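Local coordinates for Myo-inositol-1-phosphate synthase-related protein (Thermotoga maritima MSB8, PDB 3CIN) that binds nicotinamide-adenine-dinucleotide and a magnesium ion and is related to the myo-inositol-1-phosphate synthases, at residues 114-122 against 161-169. Residues are numbered along the deposited sequence; the frame is centred on the assembly and turned at random.
Sequences LEDSMTLKE and IENNDKERL
Asn-164 accepts the backbone N-H of Leu-120 on its OD1, with N to OD1 at 2.8 Å and a nearly straight N-H...O angle of 160°; the donor stands above the amide plane. The Asn-164 amide reaches the first turn of helix 120-134, which Thr-119 and Glu-122 start with a capping box, because chi1 (-164°) swings CG away from the backbone N. Asn-164 itself, at positive phi, is the C-prime residue of the Schellman motif closing helix 154-162. A water bonded to Lys-121 N and Ile-161 O adds a second bridge between the two helix ends. The extended Lys-166 chain brings NZ 3.1 Å from Glu-115 O, while the Glu-115 carboxylate turns to the backbone amides of His-100 and Leu-101. At the exposed edge, Lys-121 NZ and Glu-162 OE1 form a salt bridge, though their modelled separation is doubtfully short. The apolar part centres on Leu-120, whose CD1 lies 3.6 Å from Leu-169 CD1 and 3.8 Å from Lys-166 CG; helix 171-186 packs beyond, Val-174 touching Leu-169. The last turn of one helix thus meets the first turn of another, and an N-H that no preceding helical turn can satisfy finds its acceptor in a side-chain amide.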
loop_
_atom_site.group_PDB
_atom_site.type_symbol
_atom_site.label_atom_id
_atom_site.label_comp_id
_atom_site.label_asym_id
_atom_site.label_seq_id
_atom_site.Cartn_x
_atom_site.Cartn_y
_atom_site.Cartn_z
ATOM N N LEU A 114 10.851 -27.131 -36.792
ATOM C CA LEU A 114 11.290 -27.401 -38.167
ATOM C C LEU A 114 12.797 -27.690 -38.199
ATOM O O LEU A 114 13.250 -28.571 -38.919
ATOM C CB LEU A 114 10.935 -26.215 -39.068
ATOM C CG LEU A 114 9.463 -26.003 -39.376
ATOM C CD1 LEU A 114 9.247 -24.668 -40.109
ATOM C CD2 LEU A 114 8.983 -27.205 -40.227
ATOM N N GLU A 115 13.572 -27.018 -37.360
ATOM C CA GLU A 115 15.046 -27.042 -37.511
ATOM C C GLU A 115 15.651 -28.320 -36.909
ATOM O O GLU A 115 16.860 -28.520 -36.950
ATOM C CB GLU A 115 15.681 -25.735 -36.972
ATOM C CG GLU A 115 15.940 -25.659 -35.449
ATOM C CD GLU A 115 14.715 -25.469 -34.565
ATOM O OE1 GLU A 115 13.570 -25.564 -35.049
ATOM O OE2 GLU A 115 14.941 -25.241 -33.344
ATOM N N ASP A 116 14.784 -29.186 -36.374
ATOM C CA ASP A 116 15.138 -30.550 -35.961
ATOM C C ASP A 116 15.417 -31.443 -37.172
ATOM O O ASP A 116 16.113 -32.450 -37.056
ATOM C CB ASP A 116 13.991 -31.198 -35.202
ATOM C CG ASP A 116 13.712 -30.549 -33.835
ATOM O OD1 ASP A 116 14.597 -29.895 -33.245
ATOM O OD2 ASP A 116 12.593 -30.739 -33.333
ATOM N N SER A 117 14.850 -31.096 -38.326
ATOM C CA SER A 117 15.000 -31.916 -39.524
ATOM C C SER A 117 15.582 -31.171 -40.714
ATOM O O SER A 117 15.626 -31.719 -41.831
ATOM C CB SER A 117 13.633 -32.462 -39.902
ATOM O OG SER A 117 12.795 -31.420 -40.378
ATOM N N MET A 118 16.002 -29.923 -40.508
ATOM C CA MET A 118 16.492 -29.087 -41.611
ATOM C C MET A 118 17.315 -27.931 -41.059
ATOM O O MET A 118 17.304 -27.672 -39.855
ATOM C CB MET A 118 15.334 -28.612 -42.517
ATOM C CG MET A 118 14.351 -27.647 -41.888
ATOM S SD MET A 118 12.876 -27.291 -42.879
ATOM C CE MET A 118 11.906 -28.770 -42.616
ATOM N N THR A 119 18.090 -27.272 -41.923
ATOM C CA THR A 119 18.841 -26.090 -41.491
ATOM C C THR A 119 17.927 -24.887 -41.215
ATOM O O THR A 119 16.786 -24.848 -41.653
ATOM C CB THR A 119 19.846 -25.696 -42.564
ATOM O OG1 THR A 119 19.138 -25.297 -43.755
ATOM C CG2 THR A 119 20.765 -26.913 -42.866
ATOM N N LEU A 120 18.460 -23.868 -40.527
ATOM C CA LEU A 120 17.663 -22.662 -40.288
ATOM C C LEU A 120 17.213 -22.016 -41.624
ATOM O O LEU A 120 16.081 -21.533 -41.777
ATOM C CB LEU A 120 18.456 -21.652 -39.467
ATOM C CG LEU A 120 18.475 -22.015 -37.967
ATOM C CD1 LEU A 120 19.401 -21.078 -37.203
ATOM C CD2 LEU A 120 17.074 -22.067 -37.359
ATOM N N LYS A 121 18.115 -22.002 -42.594
ATOM C CA LYS A 121 17.808 -21.389 -43.876
ATOM C C LYS A 121 16.649 -22.129 -44.541
ATOM O O LYS A 121 15.757 -21.518 -45.133
ATOM C CB LYS A 121 19.043 -21.398 -44.774
ATOM C CG LYS A 121 18.884 -20.627 -46.065
ATOM C CD LYS A 121 20.266 -20.439 -46.773
ATOM C CE LYS A 121 20.195 -19.476 -47.972
ATOM N NZ LYS A 121 21.551 -19.215 -48.680
ATOM N N GLU A 122 16.687 -23.447 -44.470
ATOM C CA GLU A 122 15.587 -24.263 -44.977
ATOM C C GLU A 122 14.278 -24.073 -44.227
ATOM O O GLU A 122 13.196 -24.043 -44.850
ATOM C CB GLU A 122 15.961 -25.744 -44.921
ATOM C CG GLU A 122 16.996 -26.110 -45.987
ATOM C CD GLU A 122 17.572 -27.505 -45.861
ATOM O OE1 GLU A 122 17.767 -28.010 -44.715
ATOM O OE2 GLU A 122 17.871 -28.091 -46.954
ATOM N N ILE A 161 22.119 -16.770 -40.139
ATOM C CA ILE A 161 21.166 -17.652 -40.823
ATOM C C ILE A 161 21.871 -18.595 -41.807
ATOM O O ILE A 161 21.633 -19.854 -41.838
ATOM C CB ILE A 161 20.092 -16.830 -41.564
ATOM C CG1 ILE A 161 19.256 -16.026 -40.543
ATOM C CG2 ILE A 161 19.265 -17.764 -42.450
ATOM C CD1 ILE A 161 18.343 -16.872 -39.632
ATOM N N GLU A 162 22.737 -18.004 -42.628
ATOM C CA GLU A 162 23.427 -18.730 -43.696
ATOM C C GLU A 162 24.230 -19.901 -43.128
ATOM O O GLU A 162 24.283 -20.974 -43.721
ATOM C CB GLU A 162 24.356 -17.780 -44.468
ATOM C CG GLU A 162 25.162 -18.429 -45.600
ATOM C CD GLU A 162 24.327 -19.196 -46.616
ATOM O OE1 GLU A 162 23.194 -18.744 -46.911
ATOM O OE2 GLU A 162 24.826 -20.246 -47.125
ATOM N N ASN A 163 24.855 -19.678 -41.977
ATOM C CA ASN A 163 25.734 -20.666 -41.381
ATOM C C ASN A 163 25.053 -21.596 -40.393
ATOM O O ASN A 163 25.760 -22.342 -39.693
ATOM C CB ASN A 163 26.915 -19.948 -40.722
ATOM C CG ASN A 163 27.862 -19.312 -41.766
ATOM O OD1 ASN A 163 27.933 -19.767 -42.909
ATOM N ND2 ASN A 163 28.573 -18.275 -41.362
ATOM N N ASN A 164 23.715 -21.550 -40.332
ATOM C CA ASN A 164 22.908 -22.410 -39.461
ATOM C C ASN A 164 23.356 -22.271 -38.001
ATOM O O ASN A 164 23.555 -23.271 -37.293
ATOM C CB ASN A 164 23.012 -23.866 -39.920
ATOM C CG ASN A 164 21.928 -24.755 -39.327
ATOM O OD1 ASN A 164 20.830 -24.297 -39.023
ATOM N ND2 ASN A 164 22.235 -26.055 -39.184
ATOM N N ASP A 165 23.591 -21.028 -37.590
ATOM C CA ASP A 165 24.236 -20.755 -36.301
ATOM C C ASP A 165 23.164 -20.703 -35.197
ATOM O O ASP A 165 22.785 -19.630 -34.648
ATOM C CB ASP A 165 25.079 -19.463 -36.352
ATOM C CG ASP A 165 25.993 -19.287 -35.127
ATOM O OD1 ASP A 165 25.888 -20.092 -34.163
ATOM O OD2 ASP A 165 26.811 -18.313 -35.118
ATOM N N LYS A 166 22.709 -21.891 -34.840
ATOM C CA LYS A 166 21.615 -22.036 -33.905
ATOM C C LYS A 166 21.960 -21.501 -32.528
ATOM O O LYS A 166 21.103 -20.869 -31.897
ATOM C CB LYS A 166 21.199 -23.502 -33.804
ATOM C CG LYS A 166 20.553 -24.037 -35.030
ATOM C CD LYS A 166 20.253 -25.538 -34.811
ATOM C CE LYS A 166 20.204 -26.324 -36.063
ATOM N NZ LYS A 166 19.646 -27.702 -35.808
ATOM N N GLU A 167 23.195 -21.694 -32.072
ATOM C CA GLU A 167 23.602 -21.197 -30.757
ATOM C C GLU A 167 23.555 -19.677 -30.677
ATOM O O GLU A 167 23.424 -19.116 -29.577
ATOM C CB GLU A 167 25.027 -21.658 -30.404
ATOM N N ARG A 168 23.649 -19.002 -31.827
ATOM C CA ARG A 168 23.660 -17.509 -31.856
ATOM C C ARG A 168 22.263 -16.856 -31.859
ATOM O O ARG A 168 22.096 -15.733 -31.413
ATOM C CB ARG A 168 24.417 -17.062 -33.118
ATOM C CG ARG A 168 24.522 -15.556 -33.335
ATOM C CD ARG A 168 25.254 -14.849 -32.228
ATOM N NE ARG A 168 25.255 -13.387 -32.313
ATOM C CZ ARG A 168 24.270 -12.598 -31.901
ATOM N NH1 ARG A 168 23.144 -13.102 -31.391
ATOM N NH2 ARG A 168 24.406 -11.289 -31.999
ATOM N N LEU A 169 21.281 -17.556 -32.412
ATOM C CA LEU A 169 19.992 -16.987 -32.743
ATOM C C LEU A 169 18.907 -17.373 -31.747
ATOM O O LEU A 169 18.997 -18.421 -31.102
ATOM C CB LEU A 169 19.580 -17.480 -34.106
ATOM C CG LEU A 169 20.267 -16.769 -35.278
ATOM C CD1 LEU A 169 20.234 -17.643 -36.515
ATOM C CD2 LEU A 169 19.604 -15.421 -35.544
HETATM O O HOH W 1 20.985 -22.466 -42.210
#